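Local coordinates for protein beta-ketothiolase BktB (PDB 4NZS) that condenses acetyl-CoA with propionyl-CoA or with a second acetyl-CoA to form 3-oxoacyl-CoA thioesters and is required for efficient production of the copolymer PHBV, at residues 16-21 against 206-211; 37-42 against 258-263; 60-65 against 95-100. All coordinates share one frame; numbering follows the deposited sequence.

Contact 1 of 3, residues 16-21 against 206-211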
loop_
_atom_site.group_PDB
_atom_site.type_symbol
_atom_site.label_atom_id
_atom_site.label_comp_id
_atom_site.label_asym_id
_atom_site.label_seq_id
_atom_site.Cartn_x
_atom_site.Cartn_y
_atom_site.Cartn_z
ATOM N N VAL A 16 -33.805 -17.406 0.600
ATOM C CA VAL A 16 -33.606 -16.509 -0.541
ATOM C C VAL A 16 -32.108 -16.186 -0.797
ATOM O O VAL A 16 -31.259 -16.360 0.113
ATOM C CB VAL A 16 -34.470 -15.223 -0.291
ATOM C CG1 VAL A 16 -33.659 -13.921 -0.330
ATOM C CG2 VAL A 16 -35.645 -15.150 -1.251
ATOM N N ARG A 17 -31.798 -15.687 -2.005
ATOM C CA ARG A 17 -30.420 -15.381 -2.364
ATOM C C ARG A 17 -30.234 -14.350 -3.487
ATOM O O ARG A 17 -31.046 -14.238 -4.329
ATOM C CB ARG A 17 -29.741 -16.668 -2.805
ATOM C CG ARG A 17 -30.265 -17.277 -4.090
ATOM C CD ARG A 17 -29.262 -18.356 -4.510
ATOM N NE ARG A 17 -29.534 -19.063 -5.751
ATOM C CZ ARG A 17 -29.128 -18.673 -6.950
ATOM N NH1 ARG A 17 -28.488 -17.533 -7.119
ATOM N NH2 ARG A 17 -29.412 -19.405 -8.006
ATOM N N THR A 18 -29.151 -13.592 -3.480
ATOM C CA THR A 18 -28.727 -12.918 -4.712
ATOM C C THR A 18 -28.449 -13.999 -5.709
ATOM O O THR A 18 -28.326 -15.162 -5.337
ATOM C CB THR A 18 -27.432 -12.076 -4.557
ATOM O OG1 THR A 18 -26.297 -12.920 -4.332
ATOM C CG2 THR A 18 -27.600 -11.078 -3.371
ATOM N N ALA A 19 -28.422 -13.596 -6.965
ATOM C CA ALA A 19 -27.783 -14.355 -8.037
ATOM C C ALA A 19 -26.288 -14.304 -7.819
ATOM O O ALA A 19 -25.822 -13.433 -7.092
ATOM C CB ALA A 19 -28.116 -13.703 -9.383
ATOM N N ILE A 20 -25.521 -15.130 -8.529
ATOM C CA ILE A 20 -24.094 -15.241 -8.285
ATOM C C ILE A 20 -23.316 -14.489 -9.331
ATOM O O ILE A 20 -23.555 -14.699 -10.531
ATOM C CB ILE A 20 -23.645 -16.695 -8.308
ATOM C CG1 ILE A 20 -24.412 -17.465 -7.240
ATOM C CG2 ILE A 20 -22.138 -16.778 -8.067
ATOM C CD1 ILE A 20 -24.458 -18.984 -7.417
ATOM N N GLY A 21 -22.362 -13.660 -8.872
ATOM C CA GLY A 21 -21.465 -12.935 -9.739
ATOM C C GLY A 21 -20.152 -13.661 -10.066
ATOM O O GLY A 21 -19.660 -14.484 -9.268
ATOM N N VAL A 206 -33.210 -12.730 -5.461
ATOM C CA VAL A 206 -33.505 -11.316 -5.237
ATOM C C VAL A 206 -32.568 -10.484 -6.088
ATOM O O VAL A 206 -31.358 -10.679 -6.019
ATOM C CB VAL A 206 -33.386 -10.940 -3.745
ATOM C CG1 VAL A 206 -32.018 -11.306 -3.139
ATOM C CG2 VAL A 206 -33.715 -9.488 -3.559
ATOM N N PRO A 207 -33.118 -9.593 -6.933
ATOM C CA PRO A 207 -32.245 -8.938 -7.869
ATOM C C PRO A 207 -31.496 -7.871 -7.171
ATOM O O PRO A 207 -31.988 -7.378 -6.159
ATOM C CB PRO A 207 -33.207 -8.303 -8.875
ATOM C CG PRO A 207 -34.527 -8.955 -8.628
ATOM C CD PRO A 207 -34.515 -9.210 -7.163
ATOM N N VAL A 208 -30.328 -7.494 -7.684
ATOM C CA VAL A 208 -29.662 -6.343 -7.105
ATOM C C VAL A 208 -29.714 -5.139 -8.066
ATOM O O VAL A 208 -29.068 -5.070 -9.111
ATOM C CB VAL A 208 -28.285 -6.677 -6.448
ATOM C CG1 VAL A 208 -28.304 -8.097 -5.879
ATOM C CG2 VAL A 208 -27.128 -6.482 -7.402
ATOM N N VAL A 209 -30.651 -4.265 -7.713
ATOM C CA VAL A 209 -30.768 -2.932 -8.249
ATOM C C VAL A 209 -29.476 -2.242 -7.941
ATOM O O VAL A 209 -29.106 -2.071 -6.776
ATOM C CB VAL A 209 -31.902 -2.124 -7.562
ATOM C CG1 VAL A 209 -33.269 -2.613 -8.016
ATOM C CG2 VAL A 209 -31.787 -2.159 -6.023
ATOM N N SER A 210 -28.761 -1.873 -8.981
ATOM C CA SER A 210 -27.544 -1.146 -8.779
ATOM C C SER A 210 -27.685 0.138 -9.533
ATOM O O SER A 210 -27.999 0.140 -10.712
ATOM C CB SER A 210 -26.351 -1.944 -9.281
ATOM O OG SER A 210 -25.744 -2.643 -8.223
ATOM N N LYS A 211 -27.478 1.241 -8.842
ATOM C CA LYS A 211 -27.552 2.514 -9.500
ATOM C C LYS A 211 -26.322 2.610 -10.362
ATOM O O LYS A 211 -25.233 2.263 -9.946
ATOM C CB LYS A 211 -27.650 3.644 -8.490
ATOM C CG LYS A 211 -29.087 3.961 -8.119
ATOM C CD LYS A 211 -29.218 4.367 -6.667
ATOM C CE LYS A 211 -29.479 5.855 -6.532
ATOM N NZ LYS A 211 -29.534 6.262 -5.105
#
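Val206 sits against the backbone of Arg17 and Thr18 where strand 10-22, part of the mixed sheet of the thiolase fold, is passed by the segment leading into the small antiparallel pair 208-210/217-219. The packed part centres on Val206. Its N-H reaches Arg17 O at 2.9 Å in a nearly straight bond (165°), and the donor lies tilted 30° from the carbonyl plane. With CG1 held between its own backbone N and carbonyl carbon (chi1 55°), Val206 brings that methyl to 3.3 Å from Arg17 O, so the same oxygen receives a bond from the main chain and is touched by the side chain. Val16 CG1 approaches the methyl at 4.2 Å, the two side chains crossing near a right angle. Leu38 and Val39 of helix 32-47 also pack on Val206.

The CB of Arg17 points away from 206-211, and its guanidinium is engaged by Asp222 (salt bridge from NH1) and Phe201 (cation-pi), while NH1 also donates to Thr18 O. After Val208 the segment leads away to the solvent side, with Val209 exposed and Lys211 poorly ordered. Past Val206 the contact thins to a single methyl pair, Thr18 CG2 and Val208 CG1, 4.0 Å apart.

Contact 2 of 3, residues 37-42 against 258-263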
loop_
_atom_site.group_PDB
_atom_site.type_symbol
_atom_site.label_atom_id
_atom_site.label_comp_id
_atom_site.label_asym_id
_atom_site.label_seq_id
_atom_site.Cartn_x
_atom_site.Cartn_y
_atom_site.Cartn_z
ATOM N N ALA A 37 -27.417 -7.421 3.571
ATOM C CA ALA A 37 -28.533 -6.688 4.143
ATOM C C ALA A 37 -29.758 -7.012 3.308
ATOM O O ALA A 37 -30.839 -7.282 3.839
ATOM C CB ALA A 37 -28.244 -5.191 4.122
ATOM N N LEU A 38 -29.552 -7.007 1.998
ATOM C CA LEU A 38 -30.631 -7.199 1.006
ATOM C C LEU A 38 -31.344 -8.492 1.282
ATOM O O LEU A 38 -32.486 -8.479 1.704
ATOM C CB LEU A 38 -30.066 -7.169 -0.448
ATOM C CG LEU A 38 -30.927 -7.588 -1.659
ATOM C CD1 LEU A 38 -31.629 -6.422 -2.330
ATOM C CD2 LEU A 38 -30.106 -8.293 -2.728
ATOM N N VAL A 39 -30.648 -9.617 1.110
ATOM C CA VAL A 39 -31.277 -10.930 1.317
ATOM C C VAL A 39 -31.853 -11.081 2.705
ATOM O O VAL A 39 -32.686 -11.932 2.952
ATOM C CB VAL A 39 -30.313 -12.127 1.100
ATOM C CG1 VAL A 39 -29.720 -12.091 -0.305
ATOM C CG2 VAL A 39 -29.234 -12.149 2.177
ATOM N N VAL A 40 -31.400 -10.302 3.646
ATOM C CA VAL A 40 -32.061 -10.372 4.927
ATOM C C VAL A 40 -33.401 -9.743 4.720
ATOM O O VAL A 40 -34.414 -10.368 5.017
ATOM C CB VAL A 40 -31.318 -9.654 6.014
ATOM C CG1 VAL A 40 -32.170 -9.594 7.282
ATOM C CG2 VAL A 40 -30.003 -10.359 6.278
ATOM N N ARG A 41 -33.423 -8.526 4.181
ATOM C CA ARG A 41 -34.693 -7.843 4.023
ATOM C C ARG A 41 -35.645 -8.641 3.170
ATOM O O ARG A 41 -36.834 -8.810 3.518
ATOM C CB ARG A 41 -34.533 -6.480 3.423
ATOM C CG ARG A 41 -35.743 -5.611 3.707
ATOM C CD ARG A 41 -35.337 -4.198 4.015
ATOM N NE ARG A 41 -34.889 -3.527 2.795
ATOM C CZ ARG A 41 -35.716 -3.054 1.841
ATOM N NH1 ARG A 41 -37.048 -3.183 1.935
ATOM N NH2 ARG A 41 -35.222 -2.436 0.772
ATOM N N GLU A 42 -35.148 -9.197 2.087
ATOM C CA GLU A 42 -36.040 -9.978 1.248
ATOM C C GLU A 42 -36.625 -11.243 1.889
ATOM O O GLU A 42 -37.787 -11.609 1.657
ATOM C CB GLU A 42 -35.367 -10.364 -0.050
ATOM C CG GLU A 42 -36.357 -10.429 -1.181
ATOM C CD GLU A 42 -37.048 -9.091 -1.343
ATOM O OE1 GLU A 42 -38.011 -8.845 -0.583
ATOM O OE2 GLU A 42 -36.598 -8.281 -2.189
ATOM N N ASP A 258 -19.107 -13.954 -6.282
ATOM C CA ASP A 258 -19.669 -13.029 -5.309
ATOM C C ASP A 258 -21.147 -13.399 -4.966
ATOM O O ASP A 258 -21.925 -13.635 -5.895
ATOM C CB ASP A 258 -19.617 -11.615 -5.899
ATOM C CG ASP A 258 -18.205 -11.152 -6.322
ATOM O OD1 ASP A 258 -17.227 -11.284 -5.557
ATOM O OD2 ASP A 258 -18.090 -10.531 -7.407
ATOM N N ALA A 259 -21.560 -13.467 -3.673
ATOM C CA ALA A 259 -23.003 -13.644 -3.363
ATOM C C ALA A 259 -23.432 -13.575 -1.926
ATOM O O ALA A 259 -22.617 -13.536 -1.005
ATOM C CB ALA A 259 -23.505 -14.926 -3.934
ATOM N N ALA A 260 -24.750 -13.527 -1.741
ATOM C CA ALA A 260 -25.342 -13.720 -0.411
ATOM C C ALA A 260 -26.532 -14.691 -0.404
ATOM O O ALA A 260 -27.038 -15.126 -1.447
ATOM C CB ALA A 260 -25.762 -12.370 0.178
ATOM N N ALA A 261 -26.992 -15.036 0.784
ATOM C CA ALA A 261 -28.147 -15.915 0.914
ATOM C C ALA A 261 -28.670 -15.908 2.313
ATOM O O ALA A 261 -27.848 -15.958 3.231
ATOM C CB ALA A 261 -27.764 -17.328 0.587
ATOM N N ALA A 262 -30.006 -15.917 2.483
ATOM C CA ALA A 262 -30.592 -16.060 3.833
ATOM C C ALA A 262 -31.794 -16.996 3.915
ATOM O O ALA A 262 -32.556 -17.178 2.961
ATOM C CB ALA A 262 -30.966 -14.703 4.409
ATOM N N VAL A 263 -31.942 -17.604 5.081
ATOM C CA VAL A 263 -33.161 -18.308 5.382
ATOM C C VAL A 263 -33.728 -17.686 6.626
ATOM O O VAL A 263 -32.964 -17.352 7.556
ATOM C CB VAL A 263 -32.956 -19.807 5.614
ATOM C CG1 VAL A 263 -32.111 -20.383 4.501
ATOM C CG2 VAL A 263 -32.358 -20.080 6.986
#
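Val39 meets Ala260 and Ala262 where helix 37-42 lies along strand 258-263, and these three residues account for most of the buried surface. Its CB points at the strand, and both methyls reach Ala260 CB at 4.0 Å. CG1 is anti to the carbonyl carbon (chi1 -58°). The same torsion leaves CG2 between the backbone N and carbonyl carbon of Val39, and this methyl goes on over the main chain joining the two alanines, 3.8 Å from Ala261 C. The valine thus sits on one face of the strand, between Ala260 and Ala262, the alternate residues whose CB atoms point toward the helix.

Two atoms of Val39 touch Ala262 CB. CG2 stands 3.8 Å from that methyl, and the helix backbone is closer still, with Val39 O only 3.6 Å from it. Small side chains let the helix come near: the axes of the two short segments approach to 7.2 Å and run roughly parallel, at -28°.

The arrangement belongs to the five-layered alpha-beta-alpha-beta-alpha fold of thiolases. Strand 257-267 lies in its sheet between strands 10-22 and 116-124, with helix 32-47 on one face and helix 357-375 on the other. Ala261, whose CB points away from helix 37-42, touches Ala362 of helix 357-375, with Ala259 and Val263 packing on the same helix through Leu363 and Val366. Beside Ala260 in the sheet, Thr18 of strand 10-22 also touches Val39, and its OG1 is hydrogen-bonded to Ala260 N.

Contact 3 of 3, residues 60-65 against 95-100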
loop_
_atom_site.group_PDB
_atom_site.type_symbol
_atom_site.label_atom_id
_atom_site.label_comp_id
_atom_site.label_asym_id
_atom_site.label_seq_id
_atom_site.Cartn_x
_atom_site.Cartn_y
_atom_site.Cartn_z
ATOM N N GLY A 60 -22.228 -16.412 7.551
ATOM C CA GLY A 60 -20.988 -17.054 7.197
ATOM C C GLY A 60 -20.290 -16.175 6.186
ATOM O O GLY A 60 -20.892 -15.651 5.202
ATOM N N ASN A 61 -19.012 -15.985 6.452
ATOM C CA ASN A 61 -18.177 -15.207 5.579
ATOM C C ASN A 61 -16.775 -15.636 5.844
ATOM O O ASN A 61 -16.472 -16.021 6.992
ATOM C CB ASN A 61 -18.315 -13.738 5.940
ATOM C CG ASN A 61 -17.273 -12.900 5.279
ATOM O OD1 ASN A 61 -17.352 -12.643 4.083
ATOM N ND2 ASN A 61 -16.260 -12.549 6.007
ATOM N N VAL A 62 -15.895 -15.512 4.858
ATOM C CA VAL A 62 -14.491 -15.837 5.175
ATOM C C VAL A 62 -13.470 -14.733 5.093
ATOM O O VAL A 62 -12.570 -14.592 5.945
ATOM C CB VAL A 62 -13.971 -16.992 4.319
ATOM C CG1 VAL A 62 -12.634 -17.445 4.871
ATOM C CG2 VAL A 62 -14.957 -18.141 4.350
ATOM N N ILE A 63 -13.573 -14.000 4.011
ATOM C CA ILE A 63 -12.617 -13.028 3.656
ATOM C C ILE A 63 -13.201 -11.663 4.014
ATOM O O ILE A 63 -14.256 -11.294 3.528
ATOM C CB ILE A 63 -12.414 -13.034 2.142
ATOM C CG1 ILE A 63 -11.848 -14.365 1.635
ATOM C CG2 ILE A 63 -11.453 -11.925 1.771
ATOM C CD1 ILE A 63 -11.821 -14.466 0.095
ATOM N N GLN A 64 -12.466 -10.905 4.814
ATOM C CA GLN A 64 -12.806 -9.556 5.162
ATOM C C GLN A 64 -12.346 -8.611 4.035
ATOM O O GLN A 64 -11.190 -8.570 3.630
ATOM C CB GLN A 64 -12.182 -9.229 6.486
ATOM C CG GLN A 64 -12.566 -10.276 7.480
ATOM C CD GLN A 64 -12.164 -9.959 8.892
ATOM O OE1 GLN A 64 -12.589 -10.656 9.820
ATOM N NE2 GLN A 64 -11.339 -8.930 9.077
ATOM N N THR A 65 -13.351 -7.968 3.466
ATOM C CA THR A 65 -13.245 -6.936 2.512
ATOM C C THR A 65 -12.946 -5.620 3.175
ATOM O O THR A 65 -12.339 -4.760 2.568
ATOM C CB THR A 65 -14.580 -6.791 1.796
ATOM O OG1 THR A 65 -14.821 -8.001 1.074
ATOM C CG2 THR A 65 -14.531 -5.694 0.803
ATOM N N CYS A 95 -15.321 -23.094 3.443
ATOM C CA CYS A 95 -16.281 -23.392 2.411
ATOM C C CYS A 95 -17.637 -23.674 3.011
ATOM O O CYS A 95 -18.653 -23.444 2.385
ATOM C CB CYS A 95 -15.789 -24.577 1.603
ATOM S SG CYS A 95 -14.063 -24.423 1.154
ATOM N N GLY A 96 -17.632 -24.190 4.229
ATOM C CA GLY A 96 -18.833 -24.621 4.899
ATOM C C GLY A 96 -19.537 -23.576 5.730
ATOM O O GLY A 96 -20.496 -23.867 6.413
ATOM N N SER A 97 -19.048 -22.354 5.674
ATOM C CA SER A 97 -19.501 -21.311 6.568
ATOM C C SER A 97 -20.999 -21.023 6.428
ATOM O O SER A 97 -21.684 -20.837 7.413
ATOM C CB SER A 97 -18.688 -20.035 6.335
ATOM O OG SER A 97 -17.334 -20.206 6.663
ATOM N N GLY A 98 -21.502 -21.007 5.208
ATOM C CA GLY A 98 -22.894 -20.694 4.985
ATOM C C GLY A 98 -23.893 -21.650 5.596
ATOM O O GLY A 98 -24.879 -21.226 6.153
ATOM N N LEU A 99 -23.628 -22.938 5.496
ATOM C CA LEU A 99 -24.460 -23.929 6.140
ATOM C C LEU A 99 -24.274 -23.818 7.634
ATOM O O LEU A 99 -25.197 -23.805 8.436
ATOM C CB LEU A 99 -24.019 -25.310 5.691
ATOM C CG LEU A 99 -24.884 -26.524 5.949
ATOM C CD1 LEU A 99 -26.362 -26.165 5.885
ATOM C CD2 LEU A 99 -24.544 -27.545 4.889
ATOM N N GLN A 100 -23.030 -23.756 8.005
ATOM C CA GLN A 100 -22.705 -23.675 9.379
ATOM C C GLN A 100 -23.465 -22.539 10.058
ATOM O O GLN A 100 -23.832 -22.612 11.248
ATOM C CB GLN A 100 -21.207 -23.464 9.459
ATOM C CG GLN A 100 -20.715 -23.135 10.833
ATOM C CD GLN A 100 -21.100 -24.212 11.766
ATOM O OE1 GLN A 100 -20.461 -25.255 11.791
ATOM N NE2 GLN A 100 -22.159 -23.975 12.539
#
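Close van der Waals packing joins Gly60 and Val62 to Ser97, where the chain leaving strand 57-60 passes the start of helix 97-110 in the buried middle of the subunit. Ser97 CB faces the backbone, 3.9 Å from Gly60 CA and 4.1 Å from Asn61 N. Ser97 O lies on the same side of Gly60 CA, also 3.9 Å away. With no side chain on Gly60, its CA itself faces Ser97 O and the N of Gly98.

The segment 95-100 carries Cys95, probably the nucleophile that forms the acyl-thioester intermediate, as in related thiolases, in the 3-10 turn just before helix 97-110; the CB of Cys95 points away from 60-65. Ser97 OG, beside its own backbone N (chi1 -65°), is hydrogen-bonded to Arg93 N and Leu94 O, which ties the first turn of the helix to the chain just before the cysteine. Toward 60-65 the hydroxyl makes only a van der Waals contact, OG to Val62 CG2 at 3.9 Å. Glu123 holds the backbone of Val62 and Ile63 through their N-H groups, and Met70 of the second subunit packs against both side chains.

From the N terminus, strand 10-22 enters contact 1 and the chain then forms helix 32-47, which enters contact 2. It next passes through 60-65 and 95-100, whose meeting closes the shortest loop, contact 3, lying within both larger ones. Segment 206-211 completes contact 1 and strand 257-267 completes contact 2, so these two loops cross. They also touch, since strands 10-22 and 257-267 are sheet neighbours: Val16 N is 2.7 Å from Ala262 O, a probable hydrogen bond. Contact 3 is separate, its centre about 13 Å from that of contact 2 and 18 Å from that of contact 1, and ties the end of strand 57-60, one strand in from the edge, to the helix following Cys95.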